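Local coordinates for protein oxalate biosynthetic component 1 (Burkholderia thailandensis, PDB 5IKY) that probably makes oxalate during quorum sensing-dependent oxalogenesis, as a bifunctional enzyme that couples lyase activity with that of an alpha/beta serine hydrolase, at residues P713-S716 / A717-L721; L634-A637 / R638-V642; T730-L733 / R734-N738; L1080-R1083 / Q1084-A1087. All coordinates share one frame; numbering follows the deposited sequence.

Interaction 1: P713-S716 / A717-L721; sequences PRYS and ATMAL
With CG anti to the backbone N (chi1 176°), Y715 swings its ring forward along the helix, and M719, one turn on, with CG anti to its carbonyl carbon (chi1 -66°), sets CG over one face of that ring; bends at chi2 and chi3 then carry SD and CE past it. The methylene CG of M719 lies 3.8 Å from CZ of Y715, offset toward the phenol rim, in a CH-pi contact. The sulfur SD stands obliquely to the same ring, a Met-aromatic contact, while CE reaches the phenol oxygen OH of Y715 at 3.8 Å.

On another side of the helix, R714 bends at chi2 and chi3 and carries its guanidinium forward, over A717 and toward L721. One face of that flat group rests with its centre over the methyl of A717, CZ to CB 3.6 Å, and NH2 of R714 comes 3.8 Å from CD1 of L721. The polar end of R714 is held by the carbonyl oxygen of Y545.

R714 occupies the N-cap position, and its carbonyl oxygen accepts a helical bond from N of T718 at 2.9 Å. OG1 of T718 lies near the same oxygen, but at 2.4 Å the approach is too short to be trusted. A water links the carbonyl oxygen of P713 to N of A717, giving an amide of the first turn an acceptor.

Helix 715-734 thus starts in buried surroundings: R714 and T718 touch E539 and M719 touches F535 of helix 530-541, M719 and A720 pack on F857 of helix 849-860, and OH of Y715 bonds to the carbonyl oxygen of A1002.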
loop_
_atom_site.group_PDB
_atom_site.type_symbol
_atom_site.label_atom_id
_atom_site.label_comp_id
_atom_site.label_asym_id
_atom_site.label_seq_id
_atom_site.Cartn_x
_atom_site.Cartn_y
_atom_site.Cartn_z
ATOM N N PRO A 713 -10.933 -10.292 18.390
ATOM C CA PRO A 713 -11.204 -11.517 19.154
ATOM C C PRO A 713 -12.359 -12.326 18.573
ATOM O O PRO A 713 -12.296 -13.555 18.545
ATOM C CB PRO A 713 -11.565 -10.991 20.550
ATOM C CG PRO A 713 -10.932 -9.643 20.626
ATOM C CD PRO A 713 -11.007 -9.086 19.235
ATOM N N ARG A 714 -13.395 -11.636 18.107
ATOM C CA ARG A 714 -14.593 -12.293 17.591
ATOM C C ARG A 714 -14.596 -12.448 16.074
ATOM O O ARG A 714 -15.633 -12.759 15.488
ATOM C CB ARG A 714 -15.844 -11.515 18.015
ATOM C CG ARG A 714 -16.251 -11.723 19.461
ATOM C CD ARG A 714 -16.848 -13.103 19.660
ATOM N NE ARG A 714 -18.073 -13.285 18.888
ATOM C CZ ARG A 714 -18.796 -14.398 18.900
ATOM N NH1 ARG A 714 -18.414 -15.426 19.644
ATOM N NH2 ARG A 714 -19.900 -14.487 18.170
ATOM N N TYR A 715 -13.446 -12.236 15.441
ATOM C CA TYR A 715 -13.385 -12.210 13.981
ATOM C C TYR A 715 -13.796 -13.533 13.338
ATOM O O TYR A 715 -14.683 -13.561 12.484
ATOM C CB TYR A 715 -11.983 -11.834 13.501
ATOM C CG TYR A 715 -11.853 -11.882 11.996
ATOM C CD1 TYR A 715 -12.398 -10.880 11.203
ATOM C CD2 TYR A 715 -11.208 -12.940 11.366
ATOM C CE1 TYR A 715 -12.291 -10.922 9.822
ATOM C CE2 TYR A 715 -11.098 -12.993 9.986
ATOM C CZ TYR A 715 -11.641 -11.980 9.220
ATOM O OH TYR A 715 -11.536 -12.026 7.849
ATOM N N SER A 716 -13.143 -14.620 13.736
ATOM C CA SER A 716 -13.410 -15.924 13.134
ATOM C C SER A 716 -14.832 -16.399 13.412
ATOM O O SER A 716 -15.499 -16.927 12.523
ATOM C CB SER A 716 -12.408 -16.964 13.636
ATOM O OG SER A 716 -11.107 -16.690 13.145
ATOM N N ALA A 717 -15.289 -16.208 14.646
ATOM C CA ALA A 717 -16.648 -16.583 15.026
ATOM C C ALA A 717 -17.675 -15.817 14.199
ATOM O O ALA A 717 -18.668 -16.386 13.747
ATOM C CB ALA A 717 -16.874 -16.341 16.509
ATOM N N THR A 718 -17.426 -14.526 14.003
ATOM C CA THR A 718 -18.311 -13.689 13.203
ATOM C C THR A 718 -18.380 -14.193 11.766
ATOM O O THR A 718 -19.461 -14.292 11.184
ATOM C CB THR A 718 -17.855 -12.218 13.201
ATOM O OG1 THR A 718 -17.651 -11.774 14.546
ATOM C CG2 THR A 718 -18.899 -11.339 12.534
ATOM N N MET A 719 -17.222 -14.518 11.200
ATOM C CA MET A 719 -17.155 -15.010 9.829
ATOM C C MET A 719 -17.823 -16.377 9.715
ATOM O O MET A 719 -18.496 -16.669 8.725
ATOM C CB MET A 719 -15.701 -15.081 9.352
ATOM C CG MET A 719 -15.022 -13.722 9.230
ATOM S SD MET A 719 -15.666 -12.720 7.874
ATOM C CE MET A 719 -14.773 -13.409 6.481
ATOM N N ALA A 720 -17.648 -17.206 10.738
ATOM C CA ALA A 720 -18.268 -18.526 10.771
ATOM C C ALA A 720 -19.790 -18.413 10.764
ATOM O O ALA A 720 -20.477 -19.183 10.092
ATOM C CB ALA A 720 -17.800 -19.303 11.991
ATOM N N LEU A 721 -20.304 -17.445 11.513
ATOM C CA LEU A 721 -21.742 -17.220 11.609
ATOM C C LEU A 721 -22.306 -16.648 10.314
ATOM O O LEU A 721 -23.386 -17.040 9.872
ATOM C CB LEU A 721 -22.058 -16.283 12.776
ATOM C CG LEU A 721 -21.857 -16.884 14.167
ATOM C CD1 LEU A 721 -22.001 -15.824 15.244
ATOM C CD2 LEU A 721 -22.848 -18.009 14.384
HETATM O O HOH W 1 -13.448 -15.745 16.848
#

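Interaction 2: L634-A637 / R638-V642; sequences LNFA and RELLV
The last turns of helix 629-641, in the cap domain region, are an example of a helix whose i, i+3 and i, i+4 side chains work on separate faces. On one, F636 and L640 cross: CD1 of L640 sits over the phenyl face, offset toward the rim, in a CH-pi contact, while CD2 of L640 meets CE2 of F636 at 3.7 Å. On the other, N635 and R638 run side by side. OD1 of N635 lies at the guanidinium edge, 2.9 Å from NH1 of R638, but the N-H points well off line (127°), so the bond is weak. A bend at chi3 (58°) turns the arginine toward the amide, whose plane stands nearly perpendicular to the guanidinium.

Toward the helix end, O of A637 accepts from N of L640 at 3.2 Å and N of L641 at 3.0 Å.

Outside, D652 forms a salt bridge with R638, OE2 of E639 takes a salt bridge from R616 and a hydrogen bond from N of K680, and N635 bonds to P631, Y672 and V674. The charges of the buried R638 and E639 are probably offset by those of D652 and R616, and the weak N635-R638 bond is one of several polar contacts on each residue.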
loop_
_atom_site.group_PDB
_atom_site.type_symbol
_atom_site.label_atom_id
_atom_site.label_comp_id
_atom_site.label_asym_id
_atom_site.label_seq_id
_atom_site.Cartn_x
_atom_site.Cartn_y
_atom_site.Cartn_z
ATOM N N LEU A 634 -22.792 -8.810 -15.651
ATOM C CA LEU A 634 -24.026 -8.487 -16.354
ATOM C C LEU A 634 -25.250 -8.894 -15.544
ATOM O O LEU A 634 -26.149 -8.084 -15.312
ATOM C CB LEU A 634 -24.059 -9.164 -17.725
ATOM C CG LEU A 634 -23.035 -8.660 -18.741
ATOM C CD1 LEU A 634 -23.292 -9.268 -20.113
ATOM C CD2 LEU A 634 -23.058 -7.142 -18.802
ATOM N N ASN A 635 -25.279 -10.152 -15.115
ATOM C CA ASN A 635 -26.383 -10.656 -14.309
ATOM C C ASN A 635 -26.470 -9.941 -12.967
ATOM O O ASN A 635 -27.558 -9.758 -12.424
ATOM C CB ASN A 635 -26.243 -12.162 -14.094
ATOM C CG ASN A 635 -26.454 -12.953 -15.368
ATOM O OD1 ASN A 635 -27.586 -13.137 -15.818
ATOM N ND2 ASN A 635 -25.363 -13.431 -15.956
ATOM N N PHE A 636 -25.317 -9.541 -12.439
ATOM C CA PHE A 636 -25.263 -8.766 -11.207
ATOM C C PHE A 636 -26.041 -7.469 -11.366
ATOM O O PHE A 636 -26.816 -7.084 -10.490
ATOM C CB PHE A 636 -23.814 -8.469 -10.818
ATOM C CG PHE A 636 -23.676 -7.611 -9.593
ATOM C CD1 PHE A 636 -23.717 -8.173 -8.328
ATOM C CD2 PHE A 636 -23.495 -6.241 -9.705
ATOM C CE1 PHE A 636 -23.588 -7.388 -7.199
ATOM C CE2 PHE A 636 -23.364 -5.449 -8.579
ATOM C CZ PHE A 636 -23.410 -6.024 -7.325
ATOM N N ALA A 637 -25.825 -6.802 -12.495
ATOM C CA ALA A 637 -26.535 -5.571 -12.810
ATOM C C ALA A 637 -28.031 -5.837 -12.929
ATOM O O ALA A 637 -28.846 -5.091 -12.392
ATOM C CB ALA A 637 -25.998 -4.961 -14.091
ATOM N N ARG A 638 -28.381 -6.910 -13.634
ATOM C CA ARG A 638 -29.772 -7.329 -13.758
ATOM C C ARG A 638 -30.359 -7.644 -12.387
ATOM O O ARG A 638 -31.518 -7.344 -12.108
ATOM C CB ARG A 638 -29.888 -8.557 -14.665
ATOM C CG ARG A 638 -29.289 -8.377 -16.050
ATOM C CD ARG A 638 -29.352 -9.673 -16.849
ATOM N NE ARG A 638 -30.718 -10.172 -16.990
ATOM C CZ ARG A 638 -31.152 -11.326 -16.492
ATOM N NH1 ARG A 638 -30.325 -12.114 -15.816
ATOM N NH2 ARG A 638 -32.413 -11.697 -16.671
ATOM N N GLU A 639 -29.538 -8.246 -11.535
ATOM C CA GLU A 639 -29.967 -8.677 -10.211
ATOM C C GLU A 639 -30.285 -7.487 -9.308
ATOM O O GLU A 639 -31.067 -7.605 -8.366
ATOM C CB GLU A 639 -28.883 -9.550 -9.576
ATOM C CG GLU A 639 -29.356 -10.433 -8.439
ATOM C CD GLU A 639 -28.273 -11.383 -7.966
ATOM O OE1 GLU A 639 -27.079 -11.024 -8.063
ATOM O OE2 GLU A 639 -28.615 -12.493 -7.509
ATOM N N LEU A 640 -29.680 -6.343 -9.609
ATOM C CA LEU A 640 -29.851 -5.146 -8.791
ATOM C C LEU A 640 -30.943 -4.217 -9.317
ATOM O O LEU A 640 -31.611 -3.535 -8.540
ATOM C CB LEU A 640 -28.529 -4.378 -8.698
ATOM C CG LEU A 640 -27.715 -4.555 -7.414
ATOM C CD1 LEU A 640 -27.402 -6.024 -7.159
ATOM C CD2 LEU A 640 -26.436 -3.732 -7.476
ATOM N N LEU A 641 -31.122 -4.192 -10.634
ATOM C CA LEU A 641 -32.041 -3.245 -11.255
ATOM C C LEU A 641 -33.476 -3.765 -11.318
ATOM O O LEU A 641 -34.424 -3.001 -11.141
ATOM C CB LEU A 641 -31.554 -2.882 -12.658
ATOM C CG LEU A 641 -30.173 -2.223 -12.726
ATOM C CD1 LEU A 641 -29.908 -1.657 -14.110
ATOM C CD2 LEU A 641 -30.036 -1.143 -11.667
ATOM N N VAL A 642 -33.630 -5.060 -11.574
ATOM C CA VAL A 642 -34.953 -5.677 -11.681
ATOM C C VAL A 642 -35.841 -5.516 -10.433
ATOM O O VAL A 642 -37.006 -5.139 -10.565
ATOM C CB VAL A 642 -34.837 -7.186 -12.023
ATOM C CG1 VAL A 642 -36.154 -7.906 -11.764
ATOM C CG2 VAL A 642 -34.402 -7.367 -13.467
#

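Interaction 3: T730-L733 / R734-N738; sequences TLEL and RDRSN
Apolar and charged side chains meet first where L733 faces R736. The methyl CD1 of L733 lies 3.3 Å from NH2 and 3.6 Å from NH1 of R736, the two side chains passing at a slant. R736 gets there by a bend at chi3 (-38°), which folds its guanidinium back toward the helix it has just left; one face of the group lies over CA of L733.

Of the electrostatic approaches, that of E732 and R736 is loose. The two side chains lie alongside each other, with CG of E732 3.9 Å from NH1 of R736, yet OE2 of E732 remains 4.3 Å from that nitrogen, beyond a salt bridge. Carboxylate and guanidinium planes stand almost at right angles, and NE of R736 has a long, weak ion pair with D677.

Backbone hydrogen bonds record helix 715-734 running out into a loop. N of R734 divides itself weakly between O of T730 and O of L731, and the latter oxygen also accepts from N of D735 at 2.9 Å. A type I beta turn from R734 to S737 follows the helix.

Within that turn O of R734 receives two donors from the same face of its plane: N of S737 at 3.2 Å and OG of S737 at 2.8 Å. OG can reach back because it stands between the backbone N and the carbonyl carbon (chi1 68°).

Outside the segments, NE of R734 makes a salt bridge with D615, and NE2 of Q678 donates to O of L733.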
loop_
_atom_site.group_PDB
_atom_site.type_symbol
_atom_site.label_atom_id
_atom_site.label_comp_id
_atom_site.label_asym_id
_atom_site.label_seq_id
_atom_site.Cartn_x
_atom_site.Cartn_y
_atom_site.Cartn_z
ATOM N N THR A 730 -27.965 -19.957 0.297
ATOM C CA THR A 730 -27.470 -20.374 -1.008
ATOM C C THR A 730 -27.993 -21.761 -1.376
ATOM O O THR A 730 -28.368 -22.008 -2.522
ATOM C CB THR A 730 -25.931 -20.373 -1.054
ATOM O OG1 THR A 730 -25.446 -19.053 -0.779
ATOM C CG2 THR A 730 -25.435 -20.808 -2.423
ATOM N N LEU A 731 -28.021 -22.658 -0.395
ATOM C CA LEU A 731 -28.509 -24.016 -0.607
ATOM C C LEU A 731 -29.967 -24.020 -1.043
ATOM O O LEU A 731 -30.351 -24.772 -1.939
ATOM C CB LEU A 731 -28.344 -24.851 0.662
ATOM C CG LEU A 731 -26.926 -25.343 0.949
ATOM C CD1 LEU A 731 -26.849 -25.980 2.320
ATOM C CD2 LEU A 731 -26.486 -26.326 -0.122
ATOM N N GLU A 732 -30.771 -23.175 -0.409
ATOM C CA GLU A 732 -32.182 -23.068 -0.757
ATOM C C GLU A 732 -32.337 -22.611 -2.206
ATOM O O GLU A 732 -33.233 -23.063 -2.923
ATOM C CB GLU A 732 -32.897 -22.108 0.196
ATOM C CG GLU A 732 -33.994 -21.271 -0.443
ATOM C CD GLU A 732 -34.685 -20.363 0.557
ATOM O OE1 GLU A 732 -34.000 -19.862 1.476
ATOM O OE2 GLU A 732 -35.912 -20.157 0.430
ATOM N N LEU A 733 -31.432 -21.740 -2.640
ATOM C CA LEU A 733 -31.441 -21.244 -4.011
ATOM C C LEU A 733 -30.947 -22.310 -4.988
ATOM O O LEU A 733 -31.272 -22.275 -6.176
ATOM C CB LEU A 733 -30.578 -19.984 -4.124
ATOM C CG LEU A 733 -31.054 -18.898 -5.087
ATOM C CD1 LEU A 733 -32.452 -18.428 -4.712
ATOM C CD2 LEU A 733 -30.081 -17.731 -5.092
ATOM N N ARG A 734 -30.162 -23.256 -4.480
ATOM C CA ARG A 734 -29.597 -24.316 -5.311
ATOM C C ARG A 734 -30.590 -25.462 -5.497
ATOM O O ARG A 734 -30.567 -26.164 -6.510
ATOM C CB ARG A 734 -28.298 -24.842 -4.697
ATOM C CG ARG A 734 -27.453 -25.671 -5.655
ATOM C CD ARG A 734 -26.254 -26.294 -4.954
ATOM N NE ARG A 734 -25.288 -26.830 -5.910
ATOM C CZ ARG A 734 -25.402 -28.012 -6.505
ATOM N NH1 ARG A 734 -26.442 -28.793 -6.246
ATOM N NH2 ARG A 734 -24.473 -28.414 -7.363
ATOM N N ASP A 735 -31.464 -25.640 -4.512
ATOM C CA ASP A 735 -32.450 -26.714 -4.537
ATOM C C ASP A 735 -33.584 -26.429 -5.520
ATOM O O ASP A 735 -34.367 -27.319 -5.849
ATOM C CB ASP A 735 -33.014 -26.941 -3.134
ATOM C CG ASP A 735 -31.969 -27.448 -2.161
ATOM O OD1 ASP A 735 -30.774 -27.472 -2.528
ATOM O OD2 ASP A 735 -32.338 -27.820 -1.027
ATOM N N ARG A 736 -33.669 -25.186 -5.985
ATOM C CA ARG A 736 -34.690 -24.800 -6.952
ATOM C C ARG A 736 -34.101 -24.642 -8.350
ATOM O O ARG A 736 -34.750 -24.106 -9.247
ATOM C CB ARG A 736 -35.366 -23.491 -6.539
ATOM C CG ARG A 736 -35.915 -23.469 -5.125
ATOM C CD ARG A 736 -36.894 -22.319 -4.960
ATOM N NE ARG A 736 -36.465 -21.131 -5.693
ATOM C CZ ARG A 736 -35.840 -20.095 -5.143
ATOM N NH1 ARG A 736 -35.571 -20.089 -3.844
ATOM N NH2 ARG A 736 -35.489 -19.059 -5.892
ATOM N N SER A 737 -32.868 -25.102 -8.530
ATOM C CA SER A 737 -32.196 -24.968 -9.817
ATOM C C SER A 737 -31.909 -26.327 -10.442
ATOM O O SER A 737 -32.068 -27.365 -9.799
ATOM C CB SER A 737 -30.890 -24.185 -9.660
ATOM O OG SER A 737 -29.933 -24.929 -8.924
ATOM N N ASN A 738 -31.488 -26.311 -11.702
ATOM C CA ASN A 738 -31.042 -27.527 -12.367
ATOM C C ASN A 738 -29.531 -27.674 -12.237
ATOM O O ASN A 738 -28.835 -27.990 -13.203
ATOM C CB ASN A 738 -31.462 -27.531 -13.839
ATOM C CG ASN A 738 -30.979 -26.307 -14.589
ATOM O OD1 ASN A 738 -30.716 -25.262 -13.993
ATOM N ND2 ASN A 738 -30.862 -26.429 -15.908
#

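Interaction 4: L1080-R1083 / Q1084-A1087; sequences LWLR and QWIA
W1085, followed outward, meets W1081 and L1082 at nearly every atom. Its CB lies 3.3 Å from O of L1082. With CG anti to the carbonyl carbon (chi1 -63°), the indole tips back along the helix, and CD1 comes 3.0 Å from O of W1081. NE1 also nears that oxygen, but at an angle too poor for a hydrogen bond. CE2 then meets CE3 and CZ3 of W1081, both at 4.0 Å. Next comes the closest side-chain approach of the pair, CZ2 of W1085 to CZ3 of W1081 at 3.6 Å, and CH2 follows at 3.9 Å from that same CZ3.

This is an offset edge-to-face pair between residues i and i+4 on helix 1080-1090, in the C-terminal alpha/beta-hydrolase region, with planes 69° apart. With chi1 at 59°, CG of W1081 stands between the backbone N and the carbonyl carbon, and the indole lies beside that of W1085 with its CZ3 edge toward the other ring's face. CA of L1082 also lies over a face of the W1085 ring, and CD1 of L1082 approaches its CE3.

Elsewhere on the helix, I1086 and A1087 pack on I812 of helix 792-813, while W1081 touches A1037 and its NE1 donates weakly to O of D1035.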
loop_
_atom_site.group_PDB
_atom_site.type_symbol
_atom_site.label_atom_id
_atom_site.label_comp_id
_atom_site.label_asym_id
_atom_site.label_seq_id
_atom_site.Cartn_x
_atom_site.Cartn_y
_atom_site.Cartn_z
ATOM N N LEU A 1080 13.729 -21.502 -6.281
ATOM C CA LEU A 1080 14.570 -22.687 -6.420
ATOM C C LEU A 1080 14.908 -23.314 -5.069
ATOM O O LEU A 1080 14.938 -24.539 -4.939
ATOM C CB LEU A 1080 15.858 -22.333 -7.174
ATOM C CG LEU A 1080 16.729 -23.472 -7.716
ATOM C CD1 LEU A 1080 17.435 -23.033 -8.990
ATOM C CD2 LEU A 1080 17.751 -23.945 -6.686
ATOM N N TRP A 1081 15.162 -22.477 -4.068
ATOM C CA TRP A 1081 15.565 -22.973 -2.756
ATOM C C TRP A 1081 14.425 -23.709 -2.058
ATOM O O TRP A 1081 14.662 -24.613 -1.257
ATOM C CB TRP A 1081 16.073 -21.828 -1.874
ATOM C CG TRP A 1081 15.080 -20.726 -1.646
ATOM C CD1 TRP A 1081 14.897 -19.615 -2.419
ATOM C CD2 TRP A 1081 14.146 -20.620 -0.564
ATOM N NE1 TRP A 1081 13.904 -18.827 -1.888
ATOM C CE2 TRP A 1081 13.426 -19.422 -0.750
ATOM C CE3 TRP A 1081 13.847 -21.423 0.542
ATOM C CZ2 TRP A 1081 12.425 -19.008 0.127
ATOM C CZ3 TRP A 1081 12.851 -21.009 1.412
ATOM C CH2 TRP A 1081 12.153 -19.812 1.200
ATOM N N LEU A 1082 13.191 -23.325 -2.371
ATOM C CA LEU A 1082 12.022 -23.981 -1.792
ATOM C C LEU A 1082 11.841 -25.384 -2.363
ATOM O O LEU A 1082 11.459 -26.312 -1.648
ATOM C CB LEU A 1082 10.761 -23.147 -2.031
ATOM C CG LEU A 1082 9.440 -23.742 -1.534
ATOM C CD1 LEU A 1082 9.519 -24.067 -0.050
ATOM C CD2 LEU A 1082 8.281 -22.794 -1.817
ATOM N N ARG A 1083 12.123 -25.535 -3.654
ATOM C CA ARG A 1083 11.983 -26.822 -4.324
ATOM C C ARG A 1083 12.978 -27.837 -3.774
ATOM O O ARG A 1083 12.723 -29.041 -3.792
ATOM C CB ARG A 1083 12.162 -26.660 -5.834
ATOM C CG ARG A 1083 11.367 -25.499 -6.401
ATOM C CD ARG A 1083 11.304 -25.517 -7.916
ATOM N NE ARG A 1083 10.610 -24.335 -8.420
ATOM C CZ ARG A 1083 10.167 -24.196 -9.665
ATOM N NH1 ARG A 1083 10.343 -25.172 -10.546
ATOM N NH2 ARG A 1083 9.546 -23.080 -10.028
ATOM N N GLN A 1084 14.109 -27.340 -3.279
ATOM C CA GLN A 1084 15.114 -28.194 -2.655
ATOM C C GLN A 1084 14.559 -28.860 -1.399
ATOM O O GLN A 1084 14.875 -30.014 -1.104
ATOM C CB GLN A 1084 16.370 -27.386 -2.317
ATOM C CG GLN A 1084 17.337 -28.102 -1.384
ATOM C CD GLN A 1084 18.787 -27.906 -1.776
ATOM O OE1 GLN A 1084 19.122 -27.855 -2.959
ATOM N NE2 GLN A 1084 19.659 -27.797 -0.779
ATOM N N TRP A 1085 13.723 -28.128 -0.667
ATOM C CA TRP A 1085 13.101 -28.658 0.543
ATOM C C TRP A 1085 12.169 -29.812 0.197
ATOM O O TRP A 1085 12.183 -30.857 0.849
ATOM C CB TRP A 1085 12.326 -27.566 1.287
ATOM C CG TRP A 1085 13.167 -26.425 1.783
ATOM C CD1 TRP A 1085 14.432 -26.098 1.386
ATOM C CD2 TRP A 1085 12.798 -25.459 2.776
ATOM N NE1 TRP A 1085 14.872 -24.989 2.065
ATOM C CE2 TRP A 1085 13.888 -24.577 2.925
ATOM C CE3 TRP A 1085 11.653 -25.254 3.550
ATOM C CZ2 TRP A 1085 13.865 -23.509 3.819
ATOM C CZ3 TRP A 1085 11.633 -24.192 4.436
ATOM C CH2 TRP A 1085 12.732 -23.333 4.563
ATOM N N ILE A 1086 11.362 -29.610 -0.839
ATOM C CA ILE A 1086 10.437 -30.631 -1.314
ATOM C C ILE A 1086 11.205 -31.804 -1.920
ATOM O O ILE A 1086 10.796 -32.961 -1.794
ATOM C CB ILE A 1086 9.447 -30.041 -2.339
ATOM C CG1 ILE A 1086 8.561 -28.999 -1.654
ATOM C CG2 ILE A 1086 8.591 -31.129 -2.969
ATOM C CD1 ILE A 1086 7.561 -28.343 -2.566
ATOM N N ALA A 1087 12.330 -31.500 -2.561
ATOM C CA ALA A 1087 13.213 -32.530 -3.099
ATOM C C ALA A 1087 13.742 -33.426 -1.985
ATOM O O ALA A 1087 13.761 -34.650 -2.115
ATOM C CB ALA A 1087 14.365 -31.898 -3.864
#

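In the fold
From the N terminus, interaction 2 comes first, at the end of helix 629-641 in the cap domain region. Interactions 1 and 3 then mark the beginning and end of one element, helix 715-734, their centres about 26 Å apart. Interaction 4 lies far along the chain, on helix 1080-1090 near the C terminus. Each contact is local and closes no long loop; the four follow in series, none enclosing or crossing another. In space interactions 2 and 3 approach without touching, nearest atoms about 6 Å apart, whereas interactions 2 and 4 have centres about 47 Å apart. Helix 715-734 starts against helices 530-541 and 849-860 and runs out into the loop before strand 747-752 of the mixed sheet.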